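Local coordinates for alpha-amylase/trypsin inhibitor (Eleusine coracana, PDB 1B1U), which inhibits both trypsin and alpha-amylase and may protect ragi seeds against the seed's own and foreign hydrolytic enzymes, at residues A[10-15]-A[53-58]; A[15-20]-A[46-51]. One frame throughout, in Å; residues are numbered along the deposited sequence.

Contact 1. Residues A[10-15]-A[53-58]; sequences MAIPHN and AYCRCE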
ATOM      1  N   MET A  10       6.086   8.981  12.386  1.00 40.63           N
ATOM      2  CA  MET A  10       6.512  10.061  11.504  1.00 41.47           C
ATOM      3  C   MET A  10       6.895   9.478  10.152  1.00 37.65           C
ATOM      4  O   MET A  10       6.144   9.607   9.190  1.00 42.64           O
ATOM      5  CB  MET A  10       7.689  10.837  12.095  1.00 44.25           C
ATOM      6  CG  MET A  10       7.422  12.346  12.217  1.00 48.03           C
ATOM      7  SD  MET A  10       6.961  13.198  10.659  1.00 52.59           S
ATOM      8  CE  MET A  10       5.169  13.503  10.918  1.00 43.39           C
ATOM      9  N   ALA A  11       8.051   8.829  10.079  1.00 32.84           N
ATOM     10  CA  ALA A  11       8.503   8.231   8.827  1.00 29.68           C
ATOM     11  C   ALA A  11       7.346   7.618   8.040  1.00 27.77           C
ATOM     12  O   ALA A  11       7.318   7.704   6.815  1.00 28.48           O
ATOM     13  CB  ALA A  11       9.558   7.179   9.106  1.00 35.69           C
ATOM     14  N   ILE A  12       6.406   6.982   8.739  1.00 22.44           N
ATOM     15  CA  ILE A  12       5.238   6.387   8.089  1.00 17.27           C
ATOM     16  C   ILE A  12       3.945   6.775   8.833  1.00 19.11           C
ATOM     17  O   ILE A  12       3.812   6.573  10.037  1.00 18.87           O
ATOM     18  CB  ILE A  12       5.375   4.848   7.979  1.00  8.56           C
ATOM     19  CG1 ILE A  12       6.459   4.517   6.967  1.00  3.88           C
ATOM     20  CG2 ILE A  12       4.096   4.238   7.495  1.00  5.52           C
ATOM     21  CD1 ILE A  12       6.406   3.145   6.457  1.00  2.00           C
ATOM     22  N   PRO A  13       2.977   7.360   8.116  1.00 18.36           N
ATOM     23  CA  PRO A  13       1.745   7.745   8.800  1.00 18.55           C
ATOM     24  C   PRO A  13       1.032   6.608   9.506  1.00 20.09           C
ATOM     25  O   PRO A  13       1.384   5.435   9.353  1.00 20.62           O
ATOM     26  CB  PRO A  13       0.895   8.362   7.689  1.00 16.57           C
ATOM     27  CG  PRO A  13       1.871   8.771   6.655  1.00 16.69           C
ATOM     28  CD  PRO A  13       2.937   7.718   6.690  1.00 14.18           C
ATOM     29  N   HIS A  14       0.033   6.984  10.297  1.00 21.85           N
ATOM     30  CA  HIS A  14      -0.777   6.030  11.031  1.00 24.79           C
ATOM     31  C   HIS A  14      -1.838   5.529  10.065  1.00 24.94           C
ATOM     32  O   HIS A  14      -2.666   6.304   9.582  1.00 26.47           O
ATOM     33  CB  HIS A  14      -1.423   6.711  12.235  1.00 27.85           C
ATOM     34  CG  HIS A  14      -0.522   6.804  13.422  1.00 26.25           C
ATOM     35  ND1 HIS A  14      -0.187   5.707  14.184  1.00 26.30           N
ATOM     36  CD2 HIS A  14       0.147   7.853  13.956  1.00 30.13           C
ATOM     37  CE1 HIS A  14       0.650   6.078  15.136  1.00 30.98           C
ATOM     38  NE2 HIS A  14       0.868   7.374  15.021  1.00 30.31           N
ATOM     39  N   ASN A  15      -1.800   4.225   9.805  1.00 24.97           N
ATOM     40  CA  ASN A  15      -2.700   3.567   8.857  1.00 25.05           C
ATOM     41  C   ASN A  15      -2.340   4.070   7.451  1.00 23.96           C
ATOM     42  O   ASN A  15      -3.154   4.709   6.776  1.00 20.36           O
ATOM     43  CB  ASN A  15      -4.174   3.860   9.166  1.00 20.46           C
ATOM     44  CG  ASN A  15      -5.093   2.755   8.666  1.00 17.54           C
ATOM     45  OD1 ASN A  15      -4.630   1.766   8.100  1.00 15.66           O
ATOM     46  ND2 ASN A  15      -6.389   2.917   8.871  1.00 16.09           N
ATOM     47  N   ALA A  53      11.193   7.687  -0.337  1.00 17.78           N
ATOM     48  CA  ALA A  53      11.683   6.552  -1.099  1.00 18.12           C
ATOM     49  C   ALA A  53      11.896   5.263  -0.315  1.00 21.16           C
ATOM     50  O   ALA A  53      11.338   4.220  -0.647  1.00 24.51           O
ATOM     51  CB  ALA A  53      12.981   6.941  -1.783  1.00 20.23           C
ATOM     52  N   TYR A  54      12.725   5.339   0.718  1.00 24.34           N
ATOM     53  CA  TYR A  54      13.060   4.176   1.531  1.00 22.94           C
ATOM     54  C   TYR A  54      11.952   3.576   2.408  1.00 20.44           C
ATOM     55  O   TYR A  54      12.102   2.467   2.914  1.00 25.41           O
ATOM     56  CB  TYR A  54      14.288   4.499   2.388  1.00 27.34           C
ATOM     57  CG  TYR A  54      13.968   5.245   3.656  1.00 27.77           C
ATOM     58  CD1 TYR A  54      13.267   6.452   3.619  1.00 28.81           C
ATOM     59  CD2 TYR A  54      14.338   4.733   4.896  1.00 30.15           C
ATOM     60  CE1 TYR A  54      12.938   7.124   4.783  1.00 28.74           C
ATOM     61  CE2 TYR A  54      14.013   5.397   6.072  1.00 29.54           C
ATOM     62  CZ  TYR A  54      13.311   6.587   6.012  1.00 30.70           C
ATOM     63  OH  TYR A  54      12.944   7.222   7.177  1.00 30.94           O
ATOM     64  N   CYS A  55      10.845   4.282   2.594  1.00 19.11           N
ATOM     65  CA  CYS A  55       9.764   3.737   3.403  1.00 17.77           C
ATOM     66  C   CYS A  55       8.623   3.143   2.587  1.00 21.94           C
ATOM     67  O   CYS A  55       7.869   2.302   3.085  1.00 22.92           O
ATOM     68  CB  CYS A  55       9.216   4.810   4.333  1.00 24.38           C
ATOM     69  SG  CYS A  55      10.291   5.075   5.776  1.00 24.57           S
ATOM     70  N   ARG A  56       8.514   3.578   1.333  1.00 19.75           N
ATOM     71  CA  ARG A  56       7.474   3.129   0.407  1.00 16.00           C
ATOM     72  C   ARG A  56       7.194   1.622   0.405  1.00  6.64           C
ATOM     73  O   ARG A  56       6.065   1.213   0.612  1.00  8.65           O
ATOM     74  CB  ARG A  56       7.813   3.605  -1.026  1.00 15.28           C
ATOM     75  CG  ARG A  56       7.121   4.908  -1.424  1.00 14.08           C
ATOM     76  CD  ARG A  56       7.815   5.655  -2.582  1.00  7.67           C
ATOM     77  NE  ARG A  56       7.457   7.071  -2.547  1.00  9.96           N
ATOM     78  CZ  ARG A  56       8.132   8.054  -3.140  1.00  6.48           C
ATOM     79  NH1 ARG A  56       9.231   7.804  -3.838  1.00  6.16           N
ATOM     80  NH2 ARG A  56       7.710   9.302  -3.008  1.00  4.80           N
ATOM     81  N   CYS A  57       8.207   0.801   0.150  1.00 10.90           N
ATOM     82  CA  CYS A  57       8.024  -0.659   0.137  1.00 15.18           C
ATOM     83  C   CYS A  57       7.529  -1.205   1.497  1.00 18.33           C
ATOM     84  O   CYS A  57       6.733  -2.153   1.546  1.00 19.55           O
ATOM     85  CB  CYS A  57       9.345  -1.354  -0.222  1.00 16.83           C
ATOM     86  SG  CYS A  57       9.811  -1.360  -1.983  1.00 15.45           S
ATOM     87  N   GLU A  58       8.016  -0.618   2.593  1.00 13.93           N
ATOM     88  CA  GLU A  58       7.621  -1.044   3.940  1.00 13.11           C
ATOM     89  C   GLU A  58       6.169  -0.679   4.172  1.00  9.24           C
ATOM     90  O   GLU A  58       5.403  -1.470   4.715  1.00 10.51           O
ATOM     91  CB  GLU A  58       8.516  -0.368   4.998  1.00 18.52           C
ATOM     92  CG  GLU A  58       8.137  -0.614   6.472  1.00 17.29           C
ATOM     93  CD  GLU A  58       7.916  -2.079   6.807  1.00 12.95           C
ATOM     94  OE1 GLU A  58       8.556  -2.954   6.196  1.00 17.48           O
ATOM     95  OE2 GLU A  58       7.096  -2.360   7.699  1.00 26.73           O
TER
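I12 in the loop before helix 19-29 comes level with C55 near the start of helix 53-64, their CA atoms 7.0 Å apart, and no hydrogen bond joins the two backbones. The contact is apolar. I12 has CG1 beside its backbone N (chi1 -70°) and CD1 extended beyond it, which brings this branch against C55: CG1 meets C55 CB at 3.8 Å, and CD1 comes equally near C55 O. One turn on, CD1 of I12 touches the methylene CG of E58 at 4.1 Å, so E58 offers its aliphatic part here, while its carboxylate makes a salt bridge with R61. A11 adds only its CB at the other end of the patch, 4.0 Å from C55 SG and 3.9 Å from Y54 OH. C55 SG also sits over one face of the Y54 ring, displaced toward the rim, and carries the disulfide to C6, a covalent tie between helix and N-terminal segment. Further along helix 53-64, I12 rests on A59 and I62, and past the contact the loop runs by the small antiparallel sheet, where H14 ND1 is hydrogen-bonded to E75 OE1 of strand 74-75.

Contact 2. Residues A[15-20]-A[46-51]; sequences NPLDSC and RQLEAI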
ATOM      1  N   ASN A  15      -1.800   4.225   9.805  1.00 24.97           N
ATOM      2  CA  ASN A  15      -2.700   3.567   8.857  1.00 25.05           C
ATOM      3  C   ASN A  15      -2.340   4.070   7.451  1.00 23.96           C
ATOM      4  O   ASN A  15      -3.154   4.709   6.776  1.00 20.36           O
ATOM      5  CB  ASN A  15      -4.174   3.860   9.166  1.00 20.46           C
ATOM      6  CG  ASN A  15      -5.093   2.755   8.666  1.00 17.54           C
ATOM      7  OD1 ASN A  15      -4.630   1.766   8.100  1.00 15.66           O
ATOM      8  ND2 ASN A  15      -6.389   2.917   8.871  1.00 16.09           N
ATOM      9  N   PRO A  16      -1.101   3.773   7.002  1.00 22.09           N
ATOM     10  CA  PRO A  16      -0.583   4.176   5.694  1.00 20.13           C
ATOM     11  C   PRO A  16      -1.404   3.657   4.531  1.00 22.82           C
ATOM     12  O   PRO A  16      -2.048   2.604   4.614  1.00 24.01           O
ATOM     13  CB  PRO A  16       0.837   3.613   5.677  1.00 19.43           C
ATOM     14  CG  PRO A  16       0.798   2.489   6.649  1.00 21.97           C
ATOM     15  CD  PRO A  16      -0.105   2.975   7.739  1.00 19.48           C
ATOM     16  N   LEU A  17      -1.376   4.418   3.443  1.00 17.86           N
ATOM     17  CA  LEU A  17      -2.080   4.055   2.229  1.00 13.12           C
ATOM     18  C   LEU A  17      -3.488   3.542   2.496  1.00  9.83           C
ATOM     19  O   LEU A  17      -3.890   2.522   1.954  1.00 13.18           O
ATOM     20  CB  LEU A  17      -1.253   3.006   1.474  1.00  7.54           C
ATOM     21  CG  LEU A  17       0.256   3.146   1.723  1.00  2.63           C
ATOM     22  CD1 LEU A  17       0.996   1.995   1.103  1.00  2.00           C
ATOM     23  CD2 LEU A  17       0.749   4.462   1.141  1.00  4.50           C
ATOM     24  N   ASP A  18      -4.243   4.246   3.327  1.00  7.99           N
ATOM     25  CA  ASP A  18      -5.600   3.810   3.613  1.00 11.27           C
ATOM     26  C   ASP A  18      -6.426   3.861   2.339  1.00 14.99           C
ATOM     27  O   ASP A  18      -7.291   3.015   2.111  1.00 16.14           O
ATOM     28  CB  ASP A  18      -6.249   4.707   4.665  1.00 15.91           C
ATOM     29  CG  ASP A  18      -5.727   6.123   4.620  1.00 20.01           C
ATOM     30  OD1 ASP A  18      -4.496   6.288   4.512  1.00 20.48           O
ATOM     31  OD2 ASP A  18      -6.544   7.067   4.693  1.00 23.46           O
ATOM     32  N   SER A  19      -6.147   4.872   1.520  1.00 18.70           N
ATOM     33  CA  SER A  19      -6.831   5.099   0.252  1.00 16.41           C
ATOM     34  C   SER A  19      -6.459   4.071  -0.791  1.00 14.00           C
ATOM     35  O   SER A  19      -7.105   3.964  -1.830  1.00 18.50           O
ATOM     36  CB  SER A  19      -6.496   6.489  -0.280  1.00 15.41           C
ATOM     37  OG  SER A  19      -7.367   7.448   0.288  1.00 19.14           O
ATOM     38  N   CYS A  20      -5.400   3.328  -0.519  1.00 14.18           N
ATOM     39  CA  CYS A  20      -4.945   2.295  -1.424  1.00 13.15           C
ATOM     40  C   CYS A  20      -5.684   0.975  -1.187  1.00 12.47           C
ATOM     41  O   CYS A  20      -5.564   0.043  -1.971  1.00 11.65           O
ATOM     42  CB  CYS A  20      -3.446   2.085  -1.246  1.00 14.59           C
ATOM     43  SG  CYS A  20      -2.424   3.445  -1.887  1.00 25.40           S
ATOM     44  N   ARG A  46      -0.962   9.133  -4.221  1.00 24.01           N
ATOM     45  CA  ARG A  46      -0.640  10.411  -3.575  1.00 22.94           C
ATOM     46  C   ARG A  46      -0.028  10.143  -2.215  1.00 19.77           C
ATOM     47  O   ARG A  46       0.877  10.843  -1.781  1.00 22.61           O
ATOM     48  CB  ARG A  46      -1.909  11.246  -3.387  1.00 21.84           C
ATOM     49  CG  ARG A  46      -1.677  12.738  -3.277  1.00 25.08           C
ATOM     50  CD  ARG A  46      -2.946  13.504  -3.638  1.00 32.06           C
ATOM     51  NE  ARG A  46      -2.974  13.908  -5.048  1.00 31.51           N
ATOM     52  CZ  ARG A  46      -4.071  14.283  -5.699  1.00 31.89           C
ATOM     53  NH1 ARG A  46      -5.243  14.306  -5.071  1.00 34.75           N
ATOM     54  NH2 ARG A  46      -3.999  14.646  -6.977  1.00 29.94           N
ATOM     55  N   GLN A  47      -0.544   9.117  -1.549  1.00 20.99           N
ATOM     56  CA  GLN A  47      -0.071   8.733  -0.234  1.00 15.44           C
ATOM     57  C   GLN A  47       1.288   8.042  -0.298  1.00 17.48           C
ATOM     58  O   GLN A  47       2.156   8.289   0.539  1.00 21.21           O
ATOM     59  CB  GLN A  47      -1.113   7.839   0.426  1.00 15.41           C
ATOM     60  CG  GLN A  47      -2.364   8.603   0.852  1.00 11.56           C
ATOM     61  CD  GLN A  47      -3.334   7.732   1.606  1.00 17.75           C
ATOM     62  OE1 GLN A  47      -3.468   6.544   1.307  1.00 27.62           O
ATOM     63  NE2 GLN A  47      -4.017   8.307   2.598  1.00 15.01           N
ATOM     64  N   LEU A  48       1.479   7.193  -1.300  1.00 13.82           N
ATOM     65  CA  LEU A  48       2.738   6.476  -1.479  1.00 15.37           C
ATOM     66  C   LEU A  48       3.883   7.419  -1.839  1.00 17.70           C
ATOM     67  O   LEU A  48       5.055   7.100  -1.637  1.00 20.89           O
ATOM     68  CB  LEU A  48       2.584   5.428  -2.587  1.00 14.62           C
ATOM     69  CG  LEU A  48       2.956   3.973  -2.310  1.00 16.43           C
ATOM     70  CD1 LEU A  48       3.636   3.402  -3.536  1.00 15.47           C
ATOM     71  CD2 LEU A  48       3.859   3.873  -1.088  1.00 12.72           C
ATOM     72  N   GLU A  49       3.531   8.572  -2.395  1.00 24.06           N
ATOM     73  CA  GLU A  49       4.494   9.589  -2.816  1.00 24.95           C
ATOM     74  C   GLU A  49       4.971  10.381  -1.610  1.00 21.57           C
ATOM     75  O   GLU A  49       6.164  10.617  -1.430  1.00 21.45           O
ATOM     76  CB  GLU A  49       3.829  10.544  -3.817  1.00 32.54           C
ATOM     77  CG  GLU A  49       4.602  10.774  -5.109  1.00 37.69           C
ATOM     78  CD  GLU A  49       3.688  11.043  -6.298  1.00 43.86           C
ATOM     79  OE1 GLU A  49       2.988  12.080  -6.301  1.00 46.19           O
ATOM     80  OE2 GLU A  49       3.671  10.215  -7.234  1.00 48.76           O
ATOM     81  N   ALA A  50       4.003  10.803  -0.804  1.00 20.84           N
ATOM     82  CA  ALA A  50       4.250  11.576   0.406  1.00 24.34           C
ATOM     83  C   ALA A  50       5.360  10.906   1.198  1.00 22.47           C
ATOM     84  O   ALA A  50       6.291  11.557   1.678  1.00 24.01           O
ATOM     85  CB  ALA A  50       2.970  11.646   1.240  1.00 22.09           C
ATOM     86  N   ILE A  51       5.244   9.591   1.313  1.00 21.15           N
ATOM     87  CA  ILE A  51       6.211   8.775   2.022  1.00 21.59           C
ATOM     88  C   ILE A  51       7.536   8.829   1.270  1.00 19.95           C
ATOM     89  O   ILE A  51       7.558   8.873   0.042  1.00 26.17           O
ATOM     90  CB  ILE A  51       5.723   7.292   2.105  1.00 18.90           C
ATOM     91  CG1 ILE A  51       4.408   7.221   2.874  1.00 14.38           C
ATOM     92  CG2 ILE A  51       6.769   6.415   2.785  1.00 16.07           C
ATOM     93  CD1 ILE A  51       3.713   5.899   2.725  1.00 19.07           C
TER
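Q47, on the last turns of helix 37-50, reaches across to the backbone of L17, D18 and S19, where the chain turns into helix 19-29. With CG beside the backbone N (chi1 -72°) and the rest of the chain extended, its amide is carried into this turn and both ends are used. OE1 accepts the backbone N-H of S19 (N to OE1 3.2 Å, 149° at the hydrogen), giving an acceptor to an amide near the helix start. The N of D18 is equally near OE1, but its angle is too poor for a bond. NE2 of Q47 donates to D18 OD1 at 2.8 Å; this bond is bent to 134° and reaches OD1 from above the carboxylate plane. Two bonds of opposite sense thus limit rotation of the amide. The turn has its own backbone bond, C20 N to L17 O at 3.0 Å. On the helix 37-50 side, L48 O and E49 O accept NE and NH2 of R56.

Beneath the polar layer, L17 CD2 packs against L48 CD2 at 3.9 Å and I51 CD1 at 3.7 Å, and CD2 also lies 3.9 Å from Q47 CB. Helix 53-64 adds V60 against L17 and L63 against C20. C20 is disulfide-bonded to C44 of helix 37-50, so the disulfide joins the two helices, while the Q47 amide and the L17 packing fasten the turn before helix 19-29 to the end of helix 37-50, as in the disulfide-rich four-helix fold of the cereal trypsin/alpha-amylase inhibitors.

From the N terminus, the chain first passes through 10-15, which pairs with 53-58 in contact 1 and closes a wide loop holding helix 37-50 and helix 19-29. It then runs without a break into 15-20, N15 belonging to both contacts, and meets 46-51 in contact 2. This second, shorter loop lies nested inside the first. The later partners follow in reverse order, 46-51 ending helix 37-50 and 53-58 lying in the early part of helix 53-64, which follows it. The centres of the contacts are 8 Å apart, and P13 CD packs on I51 CG1 between them. Together they bind the N-terminal loop to two consecutive helices.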